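Local coordinates for polycomb protein Pcl (Drosophila melanogaster, PDB 5OQD) that acts in the Esc/E(z) complex, which methylates histone H3, to establish repression of homeotic genes in the early embryo, here seen as its second PHD finger and winged-helix domain, at residues Leu43-Trp51 and Lys183-Leu192; Arg87-Val95 and Arg126-Trp135. All blocks are in the same frame, centred on the assembly; numbering follows the deposited sequence.

Contact 1 of 2, residues Leu43-Trp51 and Lys183-Leu192; sequences LQCCKCRNW and KVFLEPHEEL. With ZN (zinc ion), chain L.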
loop_
_atom_site.group_PDB
_atom_site.type_symbol
_atom_site.label_atom_id
_atom_site.label_comp_id
_atom_site.label_asym_id
_atom_site.label_seq_id
_atom_site.Cartn_x
_atom_site.Cartn_y
_atom_site.Cartn_z
ATOM N N LEU B 43 9.692 -3.003 -5.903
ATOM C CA LEU B 43 8.826 -4.170 -5.811
ATOM C C LEU B 43 9.641 -5.454 -5.711
ATOM O O LEU B 43 10.778 -5.521 -6.180
ATOM C CB LEU B 43 7.881 -4.235 -7.014
ATOM C CG LEU B 43 6.851 -3.109 -7.135
ATOM C CD1 LEU B 43 5.962 -3.324 -8.350
ATOM C CD2 LEU B 43 6.017 -2.998 -5.867
ATOM N N GLN B 44 9.049 -6.471 -5.094
ATOM C CA GLN B 44 9.707 -7.759 -4.924
ATOM C C GLN B 44 9.063 -8.809 -5.824
ATOM O O GLN B 44 7.842 -8.983 -5.807
ATOM C CB GLN B 44 9.639 -8.202 -3.464
ATOM C CG GLN B 44 10.400 -9.482 -3.152
ATOM C CD GLN B 44 10.227 -9.913 -1.710
ATOM O OE1 GLN B 44 9.202 -9.632 -1.085
ATOM N NE2 GLN B 44 11.227 -10.599 -1.172
ATOM N N CYS B 45 9.880 -9.497 -6.616
ATOM C CA CYS B 45 9.384 -10.564 -7.478
ATOM C C CYS B 45 8.747 -11.669 -6.641
ATOM O O CYS B 45 9.254 -12.020 -5.575
ATOM C CB CYS B 45 10.514 -11.132 -8.339
ATOM S SG CYS B 45 10.015 -12.451 -9.482
ATOM N N CYS B 46 7.591 -12.156 -7.055
ATOM C CA CYS B 46 6.996 -13.280 -6.359
ATOM C C CYS B 46 7.768 -14.594 -6.482
ATOM O O CYS B 46 7.855 -15.338 -5.528
ATOM C CB CYS B 46 5.519 -13.456 -6.721
ATOM S SG CYS B 46 5.126 -13.588 -8.469
ATOM N N LYS B 47 8.254 -14.920 -7.671
ATOM C CA LYS B 47 9.058 -16.131 -7.855
ATOM C C LYS B 47 10.508 -16.219 -7.328
ATOM O O LYS B 47 10.864 -17.187 -6.676
ATOM C CB LYS B 47 8.958 -16.609 -9.300
ATOM C CG LYS B 47 7.641 -17.305 -9.581
ATOM C CD LYS B 47 7.466 -17.635 -11.046
ATOM C CE LYS B 47 6.324 -18.609 -11.240
ATOM N NZ LYS B 47 6.190 -19.010 -12.662
ATOM N N CYS B 48 11.313 -15.193 -7.579
ATOM C CA CYS B 48 12.732 -15.176 -7.227
ATOM C C CYS B 48 12.977 -14.433 -5.916
ATOM O O CYS B 48 14.041 -14.566 -5.308
ATOM C CB CYS B 48 13.558 -14.544 -8.351
ATOM S SG CYS B 48 13.357 -12.756 -8.536
ATOM N N ARG B 49 11.988 -13.644 -5.504
ATOM C CA ARG B 49 12.014 -12.903 -4.242
ATOM C C ARG B 49 13.123 -11.855 -4.177
ATOM O O ARG B 49 13.515 -11.422 -3.094
ATOM C CB ARG B 49 12.143 -13.867 -3.059
ATOM C CG ARG B 49 11.128 -15.000 -3.076
ATOM C CD ARG B 49 11.276 -15.897 -1.864
ATOM N NE ARG B 49 10.421 -17.076 -1.955
ATOM C CZ ARG B 49 10.420 -18.066 -1.069
ATOM N NH1 ARG B 49 11.236 -18.021 -0.025
ATOM N NH2 ARG B 49 9.609 -19.102 -1.231
ATOM N N ASN B 50 13.622 -11.442 -5.338
ATOM C CA ASN B 50 14.578 -10.343 -5.403
ATOM C C ASN B 50 13.854 -9.004 -5.485
ATOM O O ASN B 50 12.699 -8.939 -5.906
ATOM C CB ASN B 50 15.521 -10.507 -6.598
ATOM C CG ASN B 50 16.546 -11.607 -6.387
ATOM O OD1 ASN B 50 17.096 -11.758 -5.297
ATOM N ND2 ASN B 50 16.803 -12.384 -7.432
ATOM N N TRP B 51 14.533 -7.937 -5.079
ATOM C CA TRP B 51 13.940 -6.605 -5.109
ATOM C C TRP B 51 14.401 -5.828 -6.342
ATOM O O TRP B 51 15.537 -5.972 -6.794
ATOM C CB TRP B 51 14.281 -5.840 -3.830
ATOM C CG TRP B 51 13.783 -6.510 -2.586
ATOM C CD1 TRP B 51 14.429 -7.461 -1.853
ATOM C CD2 TRP B 51 12.530 -6.278 -1.928
ATOM N NE1 TRP B 51 13.657 -7.838 -0.781
ATOM C CE2 TRP B 51 12.487 -7.126 -0.805
ATOM C CE3 TRP B 51 11.442 -5.435 -2.181
ATOM C CZ2 TRP B 51 11.401 -7.156 0.066
ATOM C CZ3 TRP B 51 10.364 -5.469 -1.316
ATOM C CH2 TRP B 51 10.352 -6.324 -0.206
ATOM N N LYS B 183 2.297 -10.877 1.641
ATOM C CA LYS B 183 3.396 -11.400 0.843
ATOM C C LYS B 183 2.914 -12.471 -0.122
ATOM O O LYS B 183 2.179 -13.381 0.262
ATOM C CB LYS B 183 4.493 -11.969 1.743
ATOM C CG LYS B 183 5.432 -10.927 2.314
ATOM C CD LYS B 183 6.446 -10.460 1.285
ATOM C CE LYS B 183 7.587 -9.712 1.955
ATOM N NZ LYS B 183 8.394 -8.916 0.992
ATOM N N VAL B 184 3.335 -12.356 -1.375
ATOM C CA VAL B 184 2.978 -13.333 -2.392
ATOM C C VAL B 184 4.224 -14.050 -2.902
ATOM O O VAL B 184 5.016 -13.479 -3.652
ATOM C CB VAL B 184 2.242 -12.675 -3.572
ATOM C CG1 VAL B 184 1.695 -13.734 -4.511
ATOM C CG2 VAL B 184 1.119 -11.789 -3.061
ATOM N N PHE B 185 4.399 -15.298 -2.478
ATOM C CA PHE B 185 5.513 -16.122 -2.941
ATOM C C PHE B 185 5.002 -17.335 -3.712
ATOM O O PHE B 185 4.317 -18.193 -3.152
ATOM C CB PHE B 185 6.385 -16.575 -1.765
ATOM C CG PHE B 185 7.237 -15.484 -1.180
ATOM C CD1 PHE B 185 7.692 -14.444 -1.973
ATOM C CD2 PHE B 185 7.586 -15.499 0.161
ATOM C CE1 PHE B 185 8.474 -13.436 -1.438
ATOM C CE2 PHE B 185 8.370 -14.495 0.701
ATOM C CZ PHE B 185 8.811 -13.462 -0.099
ATOM N N LEU B 186 5.331 -17.398 -4.998
ATOM C CA LEU B 186 4.935 -18.525 -5.833
ATOM C C LEU B 186 6.078 -19.516 -5.995
ATOM O O LEU B 186 7.249 -19.144 -5.907
ATOM C CB LEU B 186 4.472 -18.043 -7.211
ATOM C CG LEU B 186 2.984 -17.748 -7.421
ATOM C CD1 LEU B 186 2.523 -16.603 -6.540
ATOM C CD2 LEU B 186 2.702 -17.444 -8.885
ATOM N N GLU B 187 5.737 -20.779 -6.223
ATOM C CA GLU B 187 6.731 -21.767 -6.613
ATOM C C GLU B 187 7.109 -21.495 -8.064
ATOM O O GLU B 187 6.267 -21.057 -8.850
ATOM C CB GLU B 187 6.200 -23.192 -6.429
ATOM C CG GLU B 187 5.928 -23.573 -4.979
ATOM C CD GLU B 187 7.180 -23.558 -4.120
ATOM O OE1 GLU B 187 7.066 -23.274 -2.908
ATOM O OE2 GLU B 187 8.276 -23.833 -4.652
ATOM N N PRO B 188 8.379 -21.740 -8.424
ATOM C CA PRO B 188 8.896 -21.390 -9.753
ATOM C C PRO B 188 8.130 -22.026 -10.913
ATOM O O PRO B 188 8.104 -21.462 -12.007
ATOM C CB PRO B 188 10.339 -21.914 -9.716
ATOM C CG PRO B 188 10.365 -22.916 -8.609
ATOM C CD PRO B 188 9.404 -22.392 -7.592
ATOM N N HIS B 189 7.508 -23.175 -10.671
ATOM C CA HIS B 189 6.834 -23.920 -11.731
ATOM C C HIS B 189 5.354 -23.568 -11.868
ATOM O O HIS B 189 4.679 -24.053 -12.775
ATOM C CB HIS B 189 6.978 -25.422 -11.486
ATOM C CG HIS B 189 6.424 -25.875 -10.172
ATOM N ND1 HIS B 189 7.169 -25.874 -9.012
ATOM C CD2 HIS B 189 5.199 -26.340 -9.833
ATOM C CE1 HIS B 189 6.426 -26.322 -8.016
ATOM N NE2 HIS B 189 5.228 -26.613 -8.485
ATOM N N GLU B 190 4.856 -22.726 -10.970
ATOM C CA GLU B 190 3.434 -22.393 -10.934
ATOM C C GLU B 190 3.020 -21.393 -12.009
ATOM O O GLU B 190 3.797 -20.519 -12.396
ATOM C CB GLU B 190 3.061 -21.842 -9.559
ATOM C CG GLU B 190 3.111 -22.870 -8.444
ATOM C CD GLU B 190 2.888 -22.255 -7.078
ATOM O OE1 GLU B 190 3.093 -21.031 -6.935
ATOM O OE2 GLU B 190 2.504 -22.992 -6.145
ATOM N N GLU B 191 1.787 -21.530 -12.485
ATOM C CA GLU B 191 1.214 -20.576 -13.427
ATOM C C GLU B 191 0.951 -19.249 -12.724
ATOM O O GLU B 191 0.816 -19.205 -11.501
ATOM C CB GLU B 191 -0.078 -21.122 -14.038
ATOM N N LEU B 192 0.884 -18.171 -13.496
ATOM C CA LEU B 192 0.696 -16.841 -12.930
ATOM C C LEU B 192 -0.710 -16.309 -13.167
ATOM O O LEU B 192 -0.904 -15.106 -13.338
ATOM C CB LEU B 192 1.723 -15.869 -13.512
ATOM C CG LEU B 192 2.833 -15.408 -12.567
ATOM C CD1 LEU B 192 3.859 -14.587 -13.325
ATOM C CD2 LEU B 192 2.247 -14.609 -11.410
HETATM ZN ZN ZN L . 12.189 -13.048 -10.443
HETATM O O HOH W 1 6.151 -10.987 -3.938
HETATM O O HOH W 2 9.487 -17.933 -4.154
#

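Contact 2 of 2, residues Arg87-Val95 and Arg126-Trp135; sequences RMQIEWVDV and RHQLPICEKW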
loop_
_atom_site.group_PDB
_atom_site.type_symbol
_atom_site.label_atom_id
_atom_site.label_comp_id
_atom_site.label_asym_id
_atom_site.label_seq_id
_atom_site.Cartn_x
_atom_site.Cartn_y
_atom_site.Cartn_z
ATOM N N ARG B 87 -1.873 -4.752 -10.394
ATOM C CA ARG B 87 -2.298 -3.891 -9.299
ATOM C C ARG B 87 -3.324 -4.586 -8.410
ATOM O O ARG B 87 -4.305 -5.145 -8.901
ATOM C CB ARG B 87 -2.873 -2.586 -9.850
ATOM C CG ARG B 87 -3.566 -1.713 -8.818
ATOM C CD ARG B 87 -2.761 -0.463 -8.500
ATOM N NE ARG B 87 -1.984 -0.610 -7.274
ATOM C CZ ARG B 87 -1.493 0.410 -6.578
ATOM N NH1 ARG B 87 -1.700 1.654 -6.986
ATOM N NH2 ARG B 87 -0.797 0.186 -5.472
ATOM N N MET B 88 -3.092 -4.549 -7.102
ATOM C CA MET B 88 -4.028 -5.125 -6.142
ATOM C C MET B 88 -5.213 -4.196 -5.905
ATOM O O MET B 88 -5.103 -2.979 -6.062
ATOM C CB MET B 88 -3.334 -5.411 -4.809
ATOM C CG MET B 88 -2.239 -6.461 -4.857
ATOM S SD MET B 88 -1.451 -6.641 -3.243
ATOM C CE MET B 88 -0.290 -7.962 -3.565
ATOM N N GLN B 89 -6.349 -4.776 -5.531
ATOM C CA GLN B 89 -7.490 -3.989 -5.085
ATOM C C GLN B 89 -7.416 -3.853 -3.570
ATOM O O GLN B 89 -7.408 -4.852 -2.850
ATOM C CB GLN B 89 -8.809 -4.634 -5.514
ATOM C CG GLN B 89 -10.039 -3.791 -5.215
ATOM C CD GLN B 89 -11.286 -4.318 -5.900
ATOM O OE1 GLN B 89 -11.880 -5.305 -5.465
ATOM N NE2 GLN B 89 -11.687 -3.663 -6.984
ATOM N N ILE B 90 -7.376 -2.618 -3.091
ATOM C CA ILE B 90 -7.122 -2.346 -1.688
ATOM C C ILE B 90 -8.334 -1.818 -0.945
ATOM O O ILE B 90 -9.188 -1.163 -1.513
ATOM C CB ILE B 90 -5.965 -1.354 -1.510
ATOM C CG1 ILE B 90 -6.401 0.046 -1.915
ATOM C CG2 ILE B 90 -4.769 -1.786 -2.328
ATOM C CD1 ILE B 90 -5.569 1.129 -1.285
ATOM N N GLU B 91 -8.408 -2.159 0.330
ATOM C CA GLU B 91 -9.454 -1.696 1.226
ATOM C C GLU B 91 -9.192 -0.328 1.852
ATOM O O GLU B 91 -8.135 0.262 1.670
ATOM C CB GLU B 91 -9.737 -2.738 2.302
ATOM C CG GLU B 91 -10.955 -3.590 2.000
ATOM C CD GLU B 91 -12.244 -2.977 2.516
ATOM O OE1 GLU B 91 -12.373 -1.738 2.490
ATOM O OE2 GLU B 91 -13.130 -3.736 2.956
ATOM N N TRP B 92 -10.181 0.164 2.587
ATOM C CA TRP B 92 -10.114 1.460 3.250
ATOM C C TRP B 92 -8.984 1.544 4.263
ATOM O O TRP B 92 -8.376 2.583 4.423
ATOM C CB TRP B 92 -11.449 1.804 3.909
ATOM C CG TRP B 92 -12.457 2.263 2.928
ATOM C CD1 TRP B 92 -13.670 1.711 2.684
ATOM C CD2 TRP B 92 -12.328 3.365 2.031
ATOM N NE1 TRP B 92 -14.309 2.400 1.694
ATOM C CE2 TRP B 92 -13.505 3.425 1.278
ATOM C CE3 TRP B 92 -11.332 4.308 1.793
ATOM C CZ2 TRP B 92 -13.711 4.385 0.304
ATOM C CZ3 TRP B 92 -11.542 5.258 0.832
ATOM C CH2 TRP B 92 -12.718 5.292 0.098
ATOM N N VAL B 93 -8.713 0.457 4.963
ATOM C CA VAL B 93 -7.637 0.458 5.933
ATOM C C VAL B 93 -6.316 0.743 5.236
ATOM O O VAL B 93 -5.470 1.443 5.767
ATOM C CB VAL B 93 -7.542 -0.880 6.683
ATOM C CG1 VAL B 93 -7.499 -2.036 5.706
ATOM C CG2 VAL B 93 -6.321 -0.902 7.578
ATOM N N ASP B 94 -6.141 0.179 4.049
ATOM C CA ASP B 94 -4.956 0.427 3.243
ATOM C C ASP B 94 -4.837 1.888 2.811
ATOM O O ASP B 94 -3.760 2.461 2.824
ATOM C CB ASP B 94 -4.934 -0.505 2.035
ATOM C CG ASP B 94 -5.116 -1.957 2.420
ATOM O OD1 ASP B 94 -4.552 -2.374 3.440
ATOM O OD2 ASP B 94 -5.821 -2.682 1.703
ATOM N N VAL B 95 -5.957 2.484 2.436
ATOM C CA VAL B 95 -6.014 3.896 2.078
ATOM C C VAL B 95 -5.657 4.778 3.273
ATOM O O VAL B 95 -4.895 5.738 3.145
ATOM C CB VAL B 95 -7.412 4.280 1.559
ATOM C CG1 VAL B 95 -7.519 5.787 1.373
ATOM C CG2 VAL B 95 -7.714 3.549 0.264
ATOM N N ARG B 126 -8.658 9.791 -4.235
ATOM C CA ARG B 126 -9.657 8.754 -4.367
ATOM C C ARG B 126 -9.673 8.244 -5.797
ATOM O O ARG B 126 -9.798 7.051 -6.038
ATOM C CB ARG B 126 -11.025 9.299 -3.975
ATOM C CG ARG B 126 -12.191 8.460 -4.452
ATOM C CD ARG B 126 -13.111 8.121 -3.298
ATOM N NE ARG B 126 -13.865 9.281 -2.845
ATOM C CZ ARG B 126 -15.188 9.333 -2.814
ATOM N NH1 ARG B 126 -15.899 8.291 -3.214
ATOM N NH2 ARG B 126 -15.798 10.424 -2.387
ATOM N N HIS B 127 -9.531 9.161 -6.741
ATOM C CA HIS B 127 -9.559 8.837 -8.154
ATOM C C HIS B 127 -8.417 7.901 -8.492
ATOM O O HIS B 127 -8.548 7.018 -9.328
ATOM C CB HIS B 127 -9.464 10.111 -8.991
ATOM N N GLN B 128 -7.285 8.124 -7.844
ATOM C CA GLN B 128 -6.033 7.459 -8.188
ATOM C C GLN B 128 -5.895 6.096 -7.510
ATOM O O GLN B 128 -5.262 5.188 -8.050
ATOM C CB GLN B 128 -4.842 8.345 -7.815
ATOM N N LEU B 129 -6.490 5.966 -6.329
ATOM C CA LEU B 129 -6.387 4.743 -5.536
ATOM C C LEU B 129 -7.019 3.543 -6.234
ATOM O O LEU B 129 -8.023 3.681 -6.929
ATOM C CB LEU B 129 -7.039 4.946 -4.169
ATOM C CG LEU B 129 -6.390 5.988 -3.257
ATOM C CD1 LEU B 129 -7.367 6.428 -2.181
ATOM C CD2 LEU B 129 -5.113 5.446 -2.637
ATOM N N PRO B 130 -6.420 2.357 -6.053
ATOM C CA PRO B 130 -6.957 1.108 -6.607
ATOM C C PRO B 130 -8.061 0.499 -5.743
ATOM O O PRO B 130 -7.829 -0.496 -5.057
ATOM C CB PRO B 130 -5.733 0.194 -6.642
ATOM C CG PRO B 130 -4.891 0.669 -5.509
ATOM C CD PRO B 130 -5.099 2.160 -5.430
ATOM N N ILE B 131 -9.248 1.093 -5.781
ATOM C CA ILE B 131 -10.386 0.570 -5.033
ATOM C C ILE B 131 -11.564 0.291 -5.961
ATOM O O ILE B 131 -11.548 0.680 -7.129
ATOM C CB ILE B 131 -10.831 1.541 -3.923
ATOM C CG1 ILE B 131 -11.241 2.887 -4.524
ATOM C CG2 ILE B 131 -9.723 1.726 -2.897
ATOM C CD1 ILE B 131 -11.550 3.952 -3.492
ATOM N N CYS B 132 -12.583 -0.382 -5.438
ATOM C CA CYS B 132 -13.760 -0.725 -6.228
ATOM C C CYS B 132 -14.563 0.519 -6.597
ATOM O O CYS B 132 -14.366 1.592 -6.026
ATOM C CB CYS B 132 -14.645 -1.720 -5.473
ATOM S SG CYS B 132 -15.313 -1.101 -3.913
ATOM N N GLU B 133 -15.446 0.400 -7.578
ATOM C CA GLU B 133 -16.258 1.538 -7.994
ATOM C C GLU B 133 -17.175 1.993 -6.859
ATOM O O GLU B 133 -17.436 3.171 -6.678
ATOM C CB GLU B 133 -17.036 1.237 -9.272
ATOM C CG GLU B 133 -17.009 2.372 -10.288
ATOM C CD GLU B 133 -15.608 2.678 -10.802
ATOM O OE1 GLU B 133 -15.010 3.687 -10.371
ATOM O OE2 GLU B 133 -15.102 1.915 -11.650
ATOM N N LYS B 134 -17.677 1.038 -6.104
ATOM C CA LYS B 134 -18.569 1.367 -5.001
ATOM C C LYS B 134 -17.887 2.307 -4.013
ATOM O O LYS B 134 -18.488 3.272 -3.546
ATOM C CB LYS B 134 -19.034 0.097 -4.287
ATOM N N TRP B 135 -16.643 1.990 -3.669
ATOM C CA TRP B 135 -15.834 2.851 -2.817
ATOM C C TRP B 135 -15.552 4.186 -3.497
ATOM O O TRP B 135 -15.570 5.240 -2.860
ATOM C CB TRP B 135 -14.520 2.159 -2.450
ATOM C CG TRP B 135 -14.675 1.094 -1.407
ATOM C CD1 TRP B 135 -13.774 0.118 -1.093
ATOM C CD2 TRP B 135 -15.798 0.897 -0.541
ATOM N NE1 TRP B 135 -14.267 -0.674 -0.084
ATOM C CE2 TRP B 135 -15.509 -0.216 0.272
ATOM C CE3 TRP B 135 -17.021 1.554 -0.374
ATOM C CZ2 TRP B 135 -16.396 -0.689 1.237
ATOM C CZ3 TRP B 135 -17.901 1.084 0.584
ATOM C CH2 TRP B 135 -17.585 -0.026 1.378
#

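Contact 1 of 2, residues Leu43-Trp51 and Lys183-Leu192
The backbones meet around Cys46 and Phe185, whose CA atoms are 4.7 Å apart, and Leu186 N donates to Cys46 O over 3.3 Å. Beside this bond the guanidinium of Arg49 lies flat on the Phe185 ring, planes 19° apart, in a cation-pi stack; Arg49 CD sits over the ring centre, 3.8 Å from the centroid. The extended arginine chain thus crosses the aromatic face with its methylenes as well as its charge. Lys47 reaches the other way: trans from CG outward (chi2 173°), it delivers NZ to Glu190 O at 2.8 Å, in the carbonyl plane, and to Pro188 O at 3.2 Å. The ammonium thereby ties down the type I turn from Glu187 to Glu190; the Glu190 carboxylate is itself in a salt bridge with Arg200. Water 1 bridges Gln44 O and Val184 O. Cys46 CB touches Val184 O at 3.1 Å and its SG packs against Leu192 CD2, whereas the nearby Cys45 and Cys48 bind zinc together with Cys75 and Cys78. The loop carrying two zinc ligands of the PHD finger is therefore held from outside, the Lys47 charge being spent on two peptide carbonyls and that of Arg49 on an aromatic face.

Contact 2 of 2, residues Arg87-Val95 and Arg126-Trp135
Trp92 points the nitrogen corner of its indole into the face of Trp135: NE1 stands 3.0 Å above that ring plane, over its centre. The two five-membered rings are tilted by 49°, neither stacked nor edge-to-face, with centroids 3.9 Å apart. Trp92 CZ2 continues past the second indole to its CB, and CH2 reaches Ile131 CD1 at 4.0 Å. The Trp135 side chain leaves its helix with CG anti to the carbonyl carbon (chi1 -76°), which also brings NE1 within 3.4 Å of Glu91 OE1 for a weak hydrogen bond. The same oxygen accepts from Trp92 N, so the N-cap residue Glu91 links its own helix start to the facing indole. With an alanine here instead of Trp135, Trp92 would probably lose the aromatic face against which NE1 rests and Glu91 its weak indole donor. Farther along, Arg87 is bent at chi2 and chi3, and Pro130 CG lies over one face of its guanidinium, 3.4 Å above the plane and toward the rim, while Asp68 takes the charge at NH2. Pro130, the centre of an inverse gamma turn, presents its O to Ile90 N in a nearly straight 2.9 Å bond. Beyond this bond Val95 CG1 meets Leu129 CD1 at 3.6 Å, and Ile90 CG1 packs on Ile131 CG2. Trp135 N is capped by Cys132 SG. This joins the start of helix 92-104 to the connection between helices 114-125 and 140-153; with Trp92 also touching Leu143 and Leu147, it is consistent with the helical core of a winged-helix domain.

Contacts 1 and 2 illustrate how two domains can be fastened by a chain that doubles back. Their centres lie 23 Å apart, and contact 2 falls within the sequence interval that separates the two segments of contact 1. The tail 183-192, which follows the last winged-helix strand, returns to the PHD finger, while 87-95 leads out of it. The contacts touch directly where Val184 CG2 packs 4.1 Å from Met88 CE. Contact 1 holds two ligands of one zinc ion, and the Trp51 side chain is about 8 Å from the other; contact 2 belongs to the winged-helix side, nearer the chain centre (about 10 Å against about 18 Å, centre to centre).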